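N-terminus Plasma serine protease inhibitor (PDB 3DY0) inhibits serine proteases in a heparin-dependent way, trapping them irreversibly after they cleave its reactive center loop, and so regulates proteolysis in plasma and other body fluids. Local coordinates at residues A[14-19]-A[29-34]; A[35-40]-A[57-62]; A[230-235]-A[252-257]; A[118-123]-A[137-142]; A[198-203]-A[319-324]. All coordinates share one frame; numbering follows the deposited sequence.

Contact 1 of 5, residues A[14-19]-A[29-34]; sequences FDLYRA and IFFSPV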
# COMPACT_ATOMS: atom_id res chain seq x y z
N PHE A 14 -7.93 -0.90 -6.79
CA PHE A 14 -7.65 -1.44 -8.10
C PHE A 14 -7.59 -0.44 -9.23
O PHE A 14 -6.93 -0.68 -10.24
CB PHE A 14 -8.61 -2.60 -8.34
CG PHE A 14 -8.48 -3.68 -7.30
CD1 PHE A 14 -7.34 -4.48 -7.26
CD2 PHE A 14 -9.43 -3.82 -6.30
CE1 PHE A 14 -7.16 -5.42 -6.24
CE2 PHE A 14 -9.25 -4.75 -5.27
CZ PHE A 14 -8.12 -5.55 -5.25
N ASP A 15 -8.27 0.69 -9.08
CA ASP A 15 -8.18 1.72 -10.10
C ASP A 15 -6.77 2.30 -9.93
O ASP A 15 -6.12 2.66 -10.91
CB ASP A 15 -9.24 2.80 -9.89
CG ASP A 15 -10.62 2.36 -10.35
OD1 ASP A 15 -11.59 3.11 -10.11
OD2 ASP A 15 -10.74 1.27 -10.95
N LEU A 16 -6.30 2.39 -8.69
CA LEU A 16 -4.96 2.91 -8.44
C LEU A 16 -3.94 1.92 -9.00
O LEU A 16 -2.97 2.31 -9.66
CB LEU A 16 -4.71 3.13 -6.94
CG LEU A 16 -3.30 3.62 -6.58
CD1 LEU A 16 -2.93 4.84 -7.40
CD2 LEU A 16 -3.26 3.93 -5.09
N TYR A 17 -4.14 0.64 -8.73
CA TYR A 17 -3.23 -0.38 -9.23
C TYR A 17 -3.08 -0.25 -10.75
O TYR A 17 -1.98 -0.22 -11.28
CB TYR A 17 -3.73 -1.79 -8.91
CG TYR A 17 -2.89 -2.84 -9.60
CD1 TYR A 17 -1.73 -3.34 -9.00
CD2 TYR A 17 -3.19 -3.25 -10.90
CE1 TYR A 17 -0.89 -4.22 -9.70
CE2 TYR A 17 -2.35 -4.11 -11.60
CZ TYR A 17 -1.21 -4.59 -11.00
OH TYR A 17 -0.37 -5.41 -11.71
N ARG A 18 -4.22 -0.18 -11.44
CA ARG A 18 -4.19 -0.08 -12.89
C ARG A 18 -3.50 1.19 -13.40
O ARG A 18 -2.81 1.15 -14.42
CB ARG A 18 -5.61 -0.19 -13.46
CG ARG A 18 -6.13 -1.63 -13.50
CD ARG A 18 -7.53 -1.70 -14.13
NE ARG A 18 -8.57 -1.24 -13.22
CZ ARG A 18 -9.18 -2.01 -12.32
NH1 ARG A 18 -8.86 -3.30 -12.22
NH2 ARG A 18 -10.10 -1.50 -11.52
N ALA A 19 -3.68 2.31 -12.70
CA ALA A 19 -3.04 3.55 -13.10
C ALA A 19 -1.52 3.39 -13.00
O ALA A 19 -0.78 3.81 -13.90
CB ALA A 19 -3.50 4.70 -12.20
N ILE A 29 5.38 -3.62 -9.55
CA ILE A 29 4.47 -2.68 -8.92
C ILE A 29 4.32 -3.14 -7.48
O ILE A 29 4.23 -4.34 -7.22
CB ILE A 29 3.05 -2.73 -9.54
CG1 ILE A 29 3.11 -2.38 -11.03
CG2 ILE A 29 2.13 -1.76 -8.81
CD1 ILE A 29 1.78 -2.50 -11.71
N PHE A 30 4.33 -2.21 -6.54
CA PHE A 30 4.15 -2.57 -5.14
C PHE A 30 3.78 -1.37 -4.31
O PHE A 30 4.49 -0.36 -4.30
CB PHE A 30 5.40 -3.23 -4.55
CG PHE A 30 5.13 -3.93 -3.25
CD1 PHE A 30 4.40 -5.11 -3.22
CD2 PHE A 30 5.54 -3.37 -2.04
CE1 PHE A 30 4.06 -5.72 -2.00
CE2 PHE A 30 5.21 -3.97 -0.82
CZ PHE A 30 4.47 -5.14 -0.80
N PHE A 31 2.65 -1.46 -3.61
CA PHE A 31 2.21 -0.37 -2.76
C PHE A 31 1.30 -0.87 -1.66
O PHE A 31 0.88 -2.03 -1.68
CB PHE A 31 1.50 0.72 -3.58
CG PHE A 31 0.17 0.30 -4.17
CD1 PHE A 31 0.11 -0.46 -5.33
CD2 PHE A 31 -1.03 0.72 -3.59
CE1 PHE A 31 -1.11 -0.80 -5.91
CE2 PHE A 31 -2.27 0.39 -4.16
CZ PHE A 31 -2.31 -0.37 -5.33
N SER A 32 1.02 0.00 -0.69
CA SER A 32 0.12 -0.34 0.40
C SER A 32 -1.18 0.43 0.24
O SER A 32 -1.23 1.64 0.46
CB SER A 32 0.73 0.00 1.76
OG SER A 32 -0.26 -0.18 2.77
N PRO A 33 -2.26 -0.27 -0.15
CA PRO A 33 -3.54 0.40 -0.32
C PRO A 33 -4.00 1.11 0.96
O PRO A 33 -4.48 2.24 0.92
CB PRO A 33 -4.47 -0.74 -0.72
CG PRO A 33 -3.56 -1.65 -1.50
CD PRO A 33 -2.32 -1.66 -0.63
N VAL A 34 -3.85 0.44 2.10
CA VAL A 34 -4.29 1.03 3.36
C VAL A 34 -3.50 2.29 3.73
O VAL A 34 -4.07 3.24 4.27
CB VAL A 34 -4.23 0.00 4.52
CG1 VAL A 34 -2.79 -0.37 4.82
CG2 VAL A 34 -4.93 0.57 5.75
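Y17, F31 and I29 carry most of the 227 Å² buried where helix 12-23 lies against strand 29-31. The short axes of 14-19 and 29-31 pass 9.8 Å apart at 142°, so side chains rather than backbones make the contact. The Y17 side chain, with CG anti to the backbone N (chi1 172°), extends toward the strand and stands roughly perpendicular to both I29 and F31. At its inner end the F31 ring reaches in, F31 CE1 lying 4.0 Å from Y17 CD1 at the edge of the tyrosine ring, and equally 4.0 Å from Y17 CA. F31 is therefore wedged against the helix backbone as well as the ring. Its other flank is taken by L16, whose CD2 comes to 3.8 Å from F31 CE2, the two side chains running alongside one another and pointing opposite ways. Farther out, in the modelled conformer of I29, CD1 approaches Y17 CZ at 3.7 Å. The phenol hydroxyl finds its polar partner elsewhere, in a hydrogen bond with E243. The strand itself continues the sheet through an antiparallel ladder to the bound peptide, a separate chain. All four touching residues are buried and their contacts are almost wholly carbon to carbon, consistent with a junction held mainly by exclusion of water, while the one polar tip is satisfied by E243.

Contact 2 of 5, residues A[35-40]-A[57-62]; sequences SISMSL and EGLGLN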
# COMPACT_ATOMS: atom_id res chain seq x y z
N SER A 35 -2.21 2.30 3.43
CA SER A 35 -1.40 3.48 3.74
C SER A 35 -1.90 4.70 2.97
O SER A 35 -2.01 5.80 3.52
CB SER A 35 0.07 3.23 3.38
OG SER A 35 0.83 4.41 3.60
N ILE A 36 -2.18 4.49 1.69
CA ILE A 36 -2.64 5.57 0.84
C ILE A 36 -4.07 6.00 1.14
O ILE A 36 -4.37 7.19 1.19
CB ILE A 36 -2.47 5.20 -0.64
CG1 ILE A 36 -0.99 4.87 -0.90
CG2 ILE A 36 -2.92 6.35 -1.53
CD1 ILE A 36 -0.69 4.32 -2.27
N SER A 37 -4.96 5.02 1.34
CA SER A 37 -6.35 5.31 1.66
C SER A 37 -6.44 6.07 2.97
O SER A 37 -7.20 7.03 3.10
CB SER A 37 -7.16 4.02 1.77
OG SER A 37 -7.28 3.36 0.53
N MET A 38 -5.65 5.64 3.95
CA MET A 38 -5.66 6.29 5.26
C MET A 38 -5.15 7.72 5.10
O MET A 38 -5.71 8.65 5.68
CB MET A 38 -4.78 5.52 6.27
CG MET A 38 -4.72 6.17 7.65
SD MET A 38 -4.14 5.07 8.95
CE MET A 38 -5.61 4.07 9.22
N SER A 39 -4.13 7.91 4.26
CA SER A 39 -3.59 9.25 4.03
C SER A 39 -4.64 10.15 3.39
O SER A 39 -4.77 11.32 3.76
CB SER A 39 -2.35 9.18 3.14
OG SER A 39 -1.29 8.50 3.79
N LEU A 40 -5.37 9.62 2.42
CA LEU A 40 -6.40 10.39 1.74
C LEU A 40 -7.56 10.70 2.70
O LEU A 40 -8.14 11.79 2.65
CB LEU A 40 -6.91 9.63 0.52
CG LEU A 40 -5.98 9.68 -0.70
CD1 LEU A 40 -6.48 8.72 -1.77
CD2 LEU A 40 -5.94 11.11 -1.25
N GLU A 57 -15.03 10.57 -3.22
CA GLU A 57 -15.49 9.77 -4.35
C GLU A 57 -14.36 8.88 -4.85
O GLU A 57 -14.59 7.75 -5.26
CB GLU A 57 -15.98 10.68 -5.48
CG GLU A 57 -17.23 11.47 -5.12
CD GLU A 57 -17.85 12.17 -6.32
OE1 GLU A 57 -18.82 12.93 -6.13
OE2 GLU A 57 -17.36 11.96 -7.46
N GLY A 58 -13.13 9.39 -4.79
CA GLY A 58 -11.98 8.62 -5.23
C GLY A 58 -11.75 7.39 -4.36
O GLY A 58 -11.25 6.37 -4.83
N LEU A 59 -12.12 7.51 -3.09
CA LEU A 59 -11.97 6.41 -2.14
C LEU A 59 -13.10 5.39 -2.31
O LEU A 59 -13.09 4.33 -1.68
CB LEU A 59 -11.97 6.96 -0.71
CG LEU A 59 -10.69 7.69 -0.29
CD1 LEU A 59 -10.88 8.34 1.07
CD2 LEU A 59 -9.53 6.70 -0.26
N GLY A 60 -14.07 5.73 -3.15
CA GLY A 60 -15.18 4.82 -3.40
C GLY A 60 -16.43 5.05 -2.57
O GLY A 60 -17.32 4.19 -2.55
N LEU A 61 -16.51 6.18 -1.89
CA LEU A 61 -17.68 6.49 -1.07
C LEU A 61 -18.75 7.19 -1.90
O LEU A 61 -18.46 7.78 -2.94
CB LEU A 61 -17.31 7.39 0.11
CG LEU A 61 -16.66 6.76 1.34
CD1 LEU A 61 -15.29 6.19 0.98
CD2 LEU A 61 -16.53 7.81 2.42
N ASN A 62 -19.99 7.13 -1.42
CA ASN A 62 -21.10 7.78 -2.09
C ASN A 62 -21.25 9.17 -1.47
O ASN A 62 -20.34 9.64 -0.78
CB ASN A 62 -22.39 6.96 -1.94
CG ASN A 62 -22.79 6.74 -0.50
OD1 ASN A 62 -23.75 6.01 -0.22
ND2 ASN A 62 -22.08 7.37 0.43
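The backbones of helix 33-45 and of the turn after helix 49-58 approach most closely at S37 and L59, whose CA atoms are 6.9 Å apart. The turn is a Schellman motif: G60 leaves helical geometry with phi 95°, and its N bonds back to E57 O at 3.0 Å. L59, just before the glycine, points toward the other segment and supplies 73 of the 127 Å² buried. One methyl does the touching. L59 CD2 sits 4.0 Å from S37 CA and, at the same 4.0 Å, from L40 CD1, so it rests in the groove between residues three apart on the helix. The side chain of L40 meets that of L59 at a slant, and L40 CB is also 4.0 Å from L59 CD2. On the serine side, S37 OG lies 4.1 Å from L59 CD2, its polar need met within its own helix by a hydrogen bond with P33 O. Around the pair, F12 of helix 12-23 packs on both S37 and L40, F75 of helix 65-81 touches S37, and M311 of strand 307-319 lies against L40: the leucine contact thus fills a junction of four helices beside the sheet of the serpin fold.

Contact 3 of 5, residues A[230-235]-A[252-257]; sequences LFILPS and RKWLKM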
# COMPACT_ATOMS: atom_id res chain seq x y z
N LEU A 230 -1.71 -13.94 -1.02
CA LEU A 230 -2.43 -14.50 -2.16
C LEU A 230 -1.52 -14.28 -3.36
O LEU A 230 -1.09 -13.16 -3.62
CB LEU A 230 -3.75 -13.77 -2.39
CG LEU A 230 -5.04 -14.57 -2.20
CD1 LEU A 230 -5.24 -14.88 -0.72
CD2 LEU A 230 -6.23 -13.78 -2.73
N PHE A 231 -1.22 -15.35 -4.09
CA PHE A 231 -0.37 -15.25 -5.27
C PHE A 231 -1.24 -15.63 -6.46
O PHE A 231 -1.88 -16.68 -6.46
CB PHE A 231 0.84 -16.18 -5.13
CG PHE A 231 1.79 -15.77 -4.04
CD1 PHE A 231 1.83 -16.46 -2.83
CD2 PHE A 231 2.63 -14.67 -4.21
CE1 PHE A 231 2.69 -16.06 -1.81
CE2 PHE A 231 3.49 -14.26 -3.19
CZ PHE A 231 3.52 -14.96 -1.99
N ILE A 232 -1.24 -14.77 -7.47
CA ILE A 232 -2.05 -14.96 -8.67
C ILE A 232 -1.20 -15.17 -9.91
O ILE A 232 -0.40 -14.31 -10.27
CB ILE A 232 -2.95 -13.73 -8.93
CG1 ILE A 232 -3.65 -13.30 -7.64
CG2 ILE A 232 -3.98 -14.06 -10.00
CD1 ILE A 232 -4.56 -14.34 -7.04
N LEU A 233 -1.38 -16.31 -10.56
CA LEU A 233 -0.62 -16.62 -11.78
C LEU A 233 -1.55 -16.64 -12.99
O LEU A 233 -2.32 -17.58 -13.18
CB LEU A 233 0.05 -17.99 -11.66
CG LEU A 233 0.98 -18.38 -12.81
CD1 LEU A 233 2.20 -17.47 -12.81
CD2 LEU A 233 1.42 -19.84 -12.67
N PRO A 234 -1.52 -15.58 -13.81
CA PRO A 234 -2.39 -15.55 -14.99
C PRO A 234 -1.94 -16.60 -15.98
O PRO A 234 -0.76 -16.98 -16.01
CB PRO A 234 -2.15 -14.15 -15.56
CG PRO A 234 -1.67 -13.34 -14.38
CD PRO A 234 -0.77 -14.32 -13.66
N SER A 235 -2.87 -17.08 -16.80
CA SER A 235 -2.53 -18.05 -17.83
C SER A 235 -1.60 -17.32 -18.79
O SER A 235 -1.48 -16.09 -18.73
CB SER A 235 -3.78 -18.49 -18.59
OG SER A 235 -4.71 -19.15 -17.76
N ARG A 252 -12.96 -10.72 -3.07
CA ARG A 252 -13.91 -11.39 -2.18
C ARG A 252 -14.25 -12.77 -2.74
O ARG A 252 -14.35 -13.74 -1.99
CB ARG A 252 -15.20 -10.59 -2.04
CG ARG A 252 -15.10 -9.31 -1.23
CD ARG A 252 -16.49 -8.88 -0.75
NE ARG A 252 -17.43 -8.65 -1.85
CZ ARG A 252 -17.47 -7.55 -2.59
NH1 ARG A 252 -16.62 -6.56 -2.35
NH2 ARG A 252 -18.35 -7.44 -3.57
N LYS A 253 -14.43 -12.84 -4.05
CA LYS A 253 -14.77 -14.10 -4.70
C LYS A 253 -13.67 -15.14 -4.49
O LYS A 253 -13.94 -16.28 -4.11
CB LYS A 253 -14.99 -13.90 -6.20
CG LYS A 253 -15.35 -15.18 -6.94
CD LYS A 253 -15.42 -14.98 -8.45
CE LYS A 253 -14.04 -14.87 -9.07
NZ LYS A 253 -13.26 -13.72 -8.53
N TRP A 254 -12.43 -14.73 -4.74
CA TRP A 254 -11.30 -15.64 -4.58
C TRP A 254 -11.22 -16.19 -3.17
O TRP A 254 -11.13 -17.40 -2.97
CB TRP A 254 -9.98 -14.94 -4.93
CG TRP A 254 -9.79 -14.64 -6.40
CD1 TRP A 254 -10.42 -15.25 -7.45
CD2 TRP A 254 -8.88 -13.69 -6.97
NE1 TRP A 254 -9.96 -14.74 -8.64
CE2 TRP A 254 -9.01 -13.78 -8.37
CE3 TRP A 254 -7.97 -12.77 -6.43
CZ2 TRP A 254 -8.27 -12.98 -9.25
CZ3 TRP A 254 -7.23 -11.98 -7.31
CH2 TRP A 254 -7.38 -12.09 -8.70
N LEU A 255 -11.25 -15.29 -2.19
CA LEU A 255 -11.15 -15.68 -0.79
C LEU A 255 -12.26 -16.61 -0.31
O LEU A 255 -12.01 -17.50 0.50
CB LEU A 255 -11.12 -14.42 0.09
CG LEU A 255 -9.86 -13.56 0.00
CD1 LEU A 255 -10.08 -12.24 0.73
CD2 LEU A 255 -8.68 -14.30 0.61
N LYS A 256 -13.47 -16.44 -0.82
CA LYS A 256 -14.58 -17.29 -0.38
C LYS A 256 -14.73 -18.58 -1.17
O LYS A 256 -15.31 -19.55 -0.67
CB LYS A 256 -15.90 -16.50 -0.39
CG LYS A 256 -16.53 -16.29 -1.76
CD LYS A 256 -17.60 -15.20 -1.70
CE LYS A 256 -18.38 -15.09 -3.00
NZ LYS A 256 -19.36 -16.20 -3.15
N MET A 257 -14.21 -18.61 -2.40
CA MET A 257 -14.34 -19.80 -3.24
C MET A 257 -13.16 -20.77 -3.16
O MET A 257 -13.20 -21.86 -3.74
CB MET A 257 -14.59 -19.38 -4.69
CG MET A 257 -15.98 -18.78 -4.90
SD MET A 257 -16.37 -18.44 -6.62
CE MET A 257 -16.27 -20.05 -7.32
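W254, whose indole packs under I232, directs its NE1 to D211 OD1 in a hydrogen bond; outside the two segments, that same D211 oxygen has K253 NZ as a second, long and weak partner. The hydrogen bond probably helps fix the rotation of the indole, which projects from helix 248-257 toward strand 228-234. The short axes of strand and helix pass 11.4 Å apart at 108°, close to perpendicular, and the gap is filled by side chains. I232, in the conformer modelled, and W254 reach toward each other, the methyl settling over a ring face: I232 CD1 is 3.9 Å from the centroid of the six-membered ring and 25° off the normal, a CH-pi contact. The methyl is offset toward the rim, which brings I232 CD1 within 3.6 Å of W254 CZ3. L230, two residues earlier on the same side of the strand, adds a second foothold, also in its modelled conformer. Its CD1 is 3.7 Å from L255 CD2, while L230 CD2 reaches W254 CE3 at a looser 4.2 Å. V218 of the adjoining strand touches both I232 and W254, so the indole lies on the sheet. Beside the NE1 edge of the indole, K253 touches a sulfated sugar of the bound heparin. Chemically, the contact grades from W254, buried against the sheet, to L255 at the exposed rim, with the basic K253 alongside in the glycan pocket.

Contact 4 of 5, residues A[118-123]-A[137-142]; sequences LADTFP and NDYVAK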
# COMPACT_ATOMS: atom_id res chain seq x y z
N LEU A 118 -4.98 8.90 15.76
CA LEU A 118 -3.91 8.76 16.76
C LEU A 118 -2.62 9.38 16.25
O LEU A 118 -1.53 8.85 16.50
CB LEU A 118 -3.68 7.28 17.07
CG LEU A 118 -4.93 6.47 17.40
CD1 LEU A 118 -4.55 5.02 17.70
CD2 LEU A 118 -5.66 7.10 18.57
N ALA A 119 -2.74 10.50 15.55
CA ALA A 119 -1.58 11.16 14.97
C ALA A 119 -0.64 11.81 15.96
O ALA A 119 -1.07 12.43 16.94
CB ALA A 119 -2.03 12.18 13.94
N ASP A 120 0.65 11.65 15.70
CA ASP A 120 1.70 12.24 16.51
C ASP A 120 1.89 13.64 15.91
O ASP A 120 1.72 13.82 14.70
CB ASP A 120 3.00 11.45 16.37
CG ASP A 120 2.90 10.03 16.91
OD1 ASP A 120 3.82 9.22 16.63
OD2 ASP A 120 1.91 9.71 17.61
N THR A 121 2.21 14.61 16.74
CA THR A 121 2.42 15.98 16.28
C THR A 121 3.82 16.45 16.67
O THR A 121 4.15 16.52 17.85
CB THR A 121 1.37 16.94 16.87
OG1 THR A 121 0.11 16.73 16.22
CG2 THR A 121 1.79 18.39 16.70
N PHE A 122 4.63 16.78 15.67
CA PHE A 122 5.99 17.23 15.92
C PHE A 122 6.35 18.54 15.23
O PHE A 122 6.02 18.76 14.07
CB PHE A 122 6.99 16.16 15.47
CG PHE A 122 6.69 14.79 16.00
CD1 PHE A 122 6.72 14.54 17.37
CD2 PHE A 122 6.38 13.74 15.14
CE1 PHE A 122 6.45 13.27 17.87
CE2 PHE A 122 6.11 12.47 15.63
CZ PHE A 122 6.15 12.23 17.00
N PRO A 123 7.02 19.44 15.96
CA PRO A 123 7.42 20.73 15.39
C PRO A 123 8.58 20.47 14.42
O PRO A 123 9.43 19.63 14.68
CB PRO A 123 7.87 21.52 16.62
CG PRO A 123 7.03 20.93 17.72
CD PRO A 123 7.13 19.46 17.43
N ASN A 137 12.71 11.53 7.77
CA ASN A 137 13.19 10.26 7.25
C ASN A 137 13.63 9.32 8.37
O ASN A 137 13.44 8.11 8.28
CB ASN A 137 14.34 10.46 6.26
CG ASN A 137 13.87 11.01 4.92
OD1 ASN A 137 12.69 10.90 4.58
ND2 ASN A 137 14.79 11.58 4.16
N ASP A 138 14.23 9.88 9.42
CA ASP A 138 14.66 9.05 10.55
C ASP A 138 13.44 8.47 11.26
O ASP A 138 13.46 7.33 11.72
CB ASP A 138 15.48 9.86 11.56
CG ASP A 138 16.90 10.11 11.10
OD1 ASP A 138 17.36 9.43 10.15
OD2 ASP A 138 17.58 10.98 11.70
N TYR A 139 12.38 9.28 11.35
CA TYR A 139 11.14 8.84 11.99
C TYR A 139 10.53 7.69 11.20
O TYR A 139 10.16 6.67 11.77
CB TYR A 139 10.13 9.99 12.07
CG TYR A 139 8.75 9.57 12.54
CD1 TYR A 139 8.48 9.37 13.90
CD2 TYR A 139 7.71 9.38 11.63
CE1 TYR A 139 7.21 8.99 14.33
CE2 TYR A 139 6.44 9.00 12.06
CZ TYR A 139 6.19 8.81 13.40
OH TYR A 139 4.93 8.44 13.82
N VAL A 140 10.42 7.87 9.89
CA VAL A 140 9.85 6.83 9.04
C VAL A 140 10.68 5.56 9.08
O VAL A 140 10.14 4.45 9.12
CB VAL A 140 9.72 7.33 7.58
CG1 VAL A 140 9.32 6.18 6.66
CG2 VAL A 140 8.68 8.44 7.52
N ALA A 141 12.00 5.71 9.07
CA ALA A 141 12.89 4.55 9.12
C ALA A 141 12.70 3.81 10.43
O ALA A 141 12.68 2.58 10.46
CB ALA A 141 14.33 4.99 8.96
N LYS A 142 12.57 4.55 11.53
CA LYS A 142 12.38 3.92 12.83
C LYS A 142 11.07 3.15 12.89
O LYS A 142 11.04 1.99 13.34
CB LYS A 142 12.39 4.99 13.93
CG LYS A 142 12.18 4.43 15.33
CD LYS A 142 12.02 5.54 16.35
CE LYS A 142 11.74 4.99 17.74
NZ LYS A 142 11.44 6.07 18.73
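Y139 of helix 129-143 makes the whole of this surface contact from its side, meeting F122 and D120 of strand 120-123. The backbones stay well apart, the CA atoms of F122 and Y139 being 10.6 Å from each other, and only 101 Å² is buried in total. A chi1 of 172° swings the Y139 ring away from its own backbone N and out across that gap. Packing is tighter where the rings meet. F122 turns its edge toward the face of Y139 in an offset edge-to-face pair, with centroids 5.7 Å apart and planes at 61°, and the closest carbons, F122 CE2 and Y139 CE1, are at 3.9 Å. F98 reinforces this part, since its ring touches both aromatics and meets Y139 edge-to-face. The polar end is looser. Y139 OH donates to D120 OD1 at 3.1 Å, but it reaches the oxygen from above the carboxylate plane, 39° out of it. That is a fairly long bond with indifferent direction, reasonable for a partly exposed acid at the rim. None of the three residues is fully buried, so solvent probably competes for the outer side of the pair. On the inner side, A96 of strand 90-99 touches D120, F122 and Y139 alike. Strand 120-123 runs parallel to 90-99 at the border of the sheet, and helix 129-143 packs on that sheet, Y139 on Y166 and V140 on V164, with P123 O also bonded to the helix residue Q135.

Contact 5 of 5, residues A[198-203]-A[319-324]; sequences PMMSRE and VDESGT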
# COMPACT_ATOMS: atom_id res chain seq x y z
N PRO A 198 16.03 -17.54 -7.42
CA PRO A 198 16.07 -18.65 -6.47
C PRO A 198 14.61 -19.08 -6.36
O PRO A 198 13.76 -18.27 -5.99
CB PRO A 198 16.55 -18.00 -5.17
CG PRO A 198 17.15 -16.68 -5.61
CD PRO A 198 16.26 -16.26 -6.73
N MET A 199 14.31 -20.33 -6.70
CA MET A 199 12.93 -20.81 -6.65
C MET A 199 12.70 -21.70 -5.44
O MET A 199 13.31 -22.77 -5.32
CB MET A 199 12.60 -21.59 -7.93
CG MET A 199 11.15 -22.00 -8.10
SD MET A 199 10.04 -20.61 -8.47
CE MET A 199 10.50 -20.26 -10.17
N MET A 200 11.84 -21.25 -4.53
CA MET A 200 11.53 -22.01 -3.33
C MET A 200 10.49 -23.05 -3.69
O MET A 200 9.81 -22.91 -4.71
CB MET A 200 10.95 -21.10 -2.24
CG MET A 200 11.74 -19.83 -2.00
SD MET A 200 11.06 -18.88 -0.63
CE MET A 200 9.45 -18.38 -1.29
N SER A 201 10.37 -24.08 -2.88
CA SER A 201 9.38 -25.11 -3.16
C SER A 201 8.94 -25.87 -1.93
O SER A 201 9.71 -26.08 -1.00
CB SER A 201 9.93 -26.11 -4.18
OG SER A 201 10.95 -26.90 -3.60
N ARG A 202 7.67 -26.27 -1.93
CA ARG A 202 7.11 -27.02 -0.81
C ARG A 202 5.82 -27.71 -1.25
O ARG A 202 4.91 -27.07 -1.77
CB ARG A 202 6.82 -26.09 0.37
CG ARG A 202 6.29 -26.80 1.60
CD ARG A 202 4.86 -26.39 1.92
NE ARG A 202 4.76 -25.03 2.45
CZ ARG A 202 3.62 -24.44 2.76
NH1 ARG A 202 2.47 -25.08 2.60
NH2 ARG A 202 3.62 -23.20 3.25
N GLU A 203 5.76 -29.03 -1.05
CA GLU A 203 4.57 -29.79 -1.41
C GLU A 203 3.73 -29.76 -0.15
O GLU A 203 4.20 -30.11 0.93
CB GLU A 203 4.93 -31.22 -1.79
CG GLU A 203 3.75 -32.00 -2.37
CD GLU A 203 4.11 -33.42 -2.73
OE1 GLU A 203 5.02 -33.62 -3.55
OE2 GLU A 203 3.47 -34.35 -2.18
N VAL A 319 10.25 -11.53 0.37
CA VAL A 319 9.61 -12.83 0.52
C VAL A 319 10.69 -13.89 0.46
O VAL A 319 11.46 -13.94 -0.50
CB VAL A 319 8.61 -13.11 -0.63
CG1 VAL A 319 8.21 -14.59 -0.64
CG2 VAL A 319 7.38 -12.23 -0.47
N ASP A 320 10.77 -14.72 1.50
CA ASP A 320 11.76 -15.79 1.50
C ASP A 320 11.21 -17.06 2.13
O ASP A 320 10.00 -17.18 2.34
CB ASP A 320 13.06 -15.35 2.20
CG ASP A 320 12.85 -14.89 3.63
OD1 ASP A 320 11.84 -15.25 4.25
OD2 ASP A 320 13.74 -14.16 4.13
N GLU A 321 12.08 -18.02 2.41
CA GLU A 321 11.64 -19.28 2.97
C GLU A 321 10.97 -19.21 4.33
O GLU A 321 10.09 -20.01 4.64
CB GLU A 321 12.81 -20.27 3.03
CG GLU A 321 13.37 -20.67 1.67
CD GLU A 321 14.48 -19.76 1.18
OE1 GLU A 321 14.63 -18.64 1.72
OE2 GLU A 321 15.19 -20.16 0.24
N SER A 322 11.37 -18.24 5.15
CA SER A 322 10.80 -18.10 6.49
C SER A 322 9.50 -17.31 6.56
O SER A 322 8.65 -17.59 7.41
CB SER A 322 11.83 -17.46 7.43
OG SER A 322 12.03 -16.10 7.10
N GLY A 323 9.33 -16.32 5.69
CA GLY A 323 8.12 -15.54 5.73
C GLY A 323 8.15 -14.32 4.84
O GLY A 323 8.68 -14.36 3.73
N THR A 324 7.59 -13.22 5.35
CA THR A 324 7.52 -11.97 4.60
C THR A 324 7.67 -10.74 5.48
O THR A 324 7.19 -10.71 6.61
CB THR A 324 6.15 -11.85 3.87
OG1 THR A 324 6.03 -12.90 2.90
CG2 THR A 324 6.00 -10.49 3.18
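M200 of strand 194-211 packs on the tight β-hairpin turn that joins strands 307-319 and 323-335 of the serpin fold; the second strand carries the N-terminal portion of the cleaved reactive center loop, inserted in the main sheet as in other cleaved serpins. M200 supplies 89 of the 154 Å² buried. Its SD lies over the flat face of the peptide link between D320 and E321, 3.3 Å from D320 C. A bend at chi3 (-67°) then turns the terminal methyl, M200 CE, to 4.0 Å from V319 CG1. E321 covers the sulfur from beside it, its CG 3.7 Å from M200 SD, and its carboxylate is held outside the turn by a hydrogen bond with T182. In the next shell, D320 N bonds to G323 O at 3.1 Å, and the D320 side chain forms an Asx motif. R325 pairs with D320 OD2 in a salt bridge, and W173 NE1 bonds D320 O, which probably helps hold the carboxylate and the backbone that M200 sits on. D320 OD1 is gripped twice: S322 OG donates to it at 3.0 Å, and G323 N at 3.1 Å, the latter meeting that oxygen nearly along its C-O axis.

How the contacts relate
From the N terminus, contact 1 closes the short loop between helix 12-23 and strand 29-31. Contact 2 follows, bringing the end of helix 49-58 back onto helix 33-45, which the first contact also uses; the two touch through I36 CD1, 3.8 Å from both L16 CD2 and F31 CD2. Contact 4 then closes the connection from strand 120-123 to helix 129-143. The long-range closure is contact 5, joining strand 194-211 to the hairpin ahead of strand 323-335, and contact 3, tying strand 228-234 to helix 248-257, falls wholly within its span. None cross. Contacts 3 and 4 lie on opposite sides of the chain's centre, their centres about 36 Å apart.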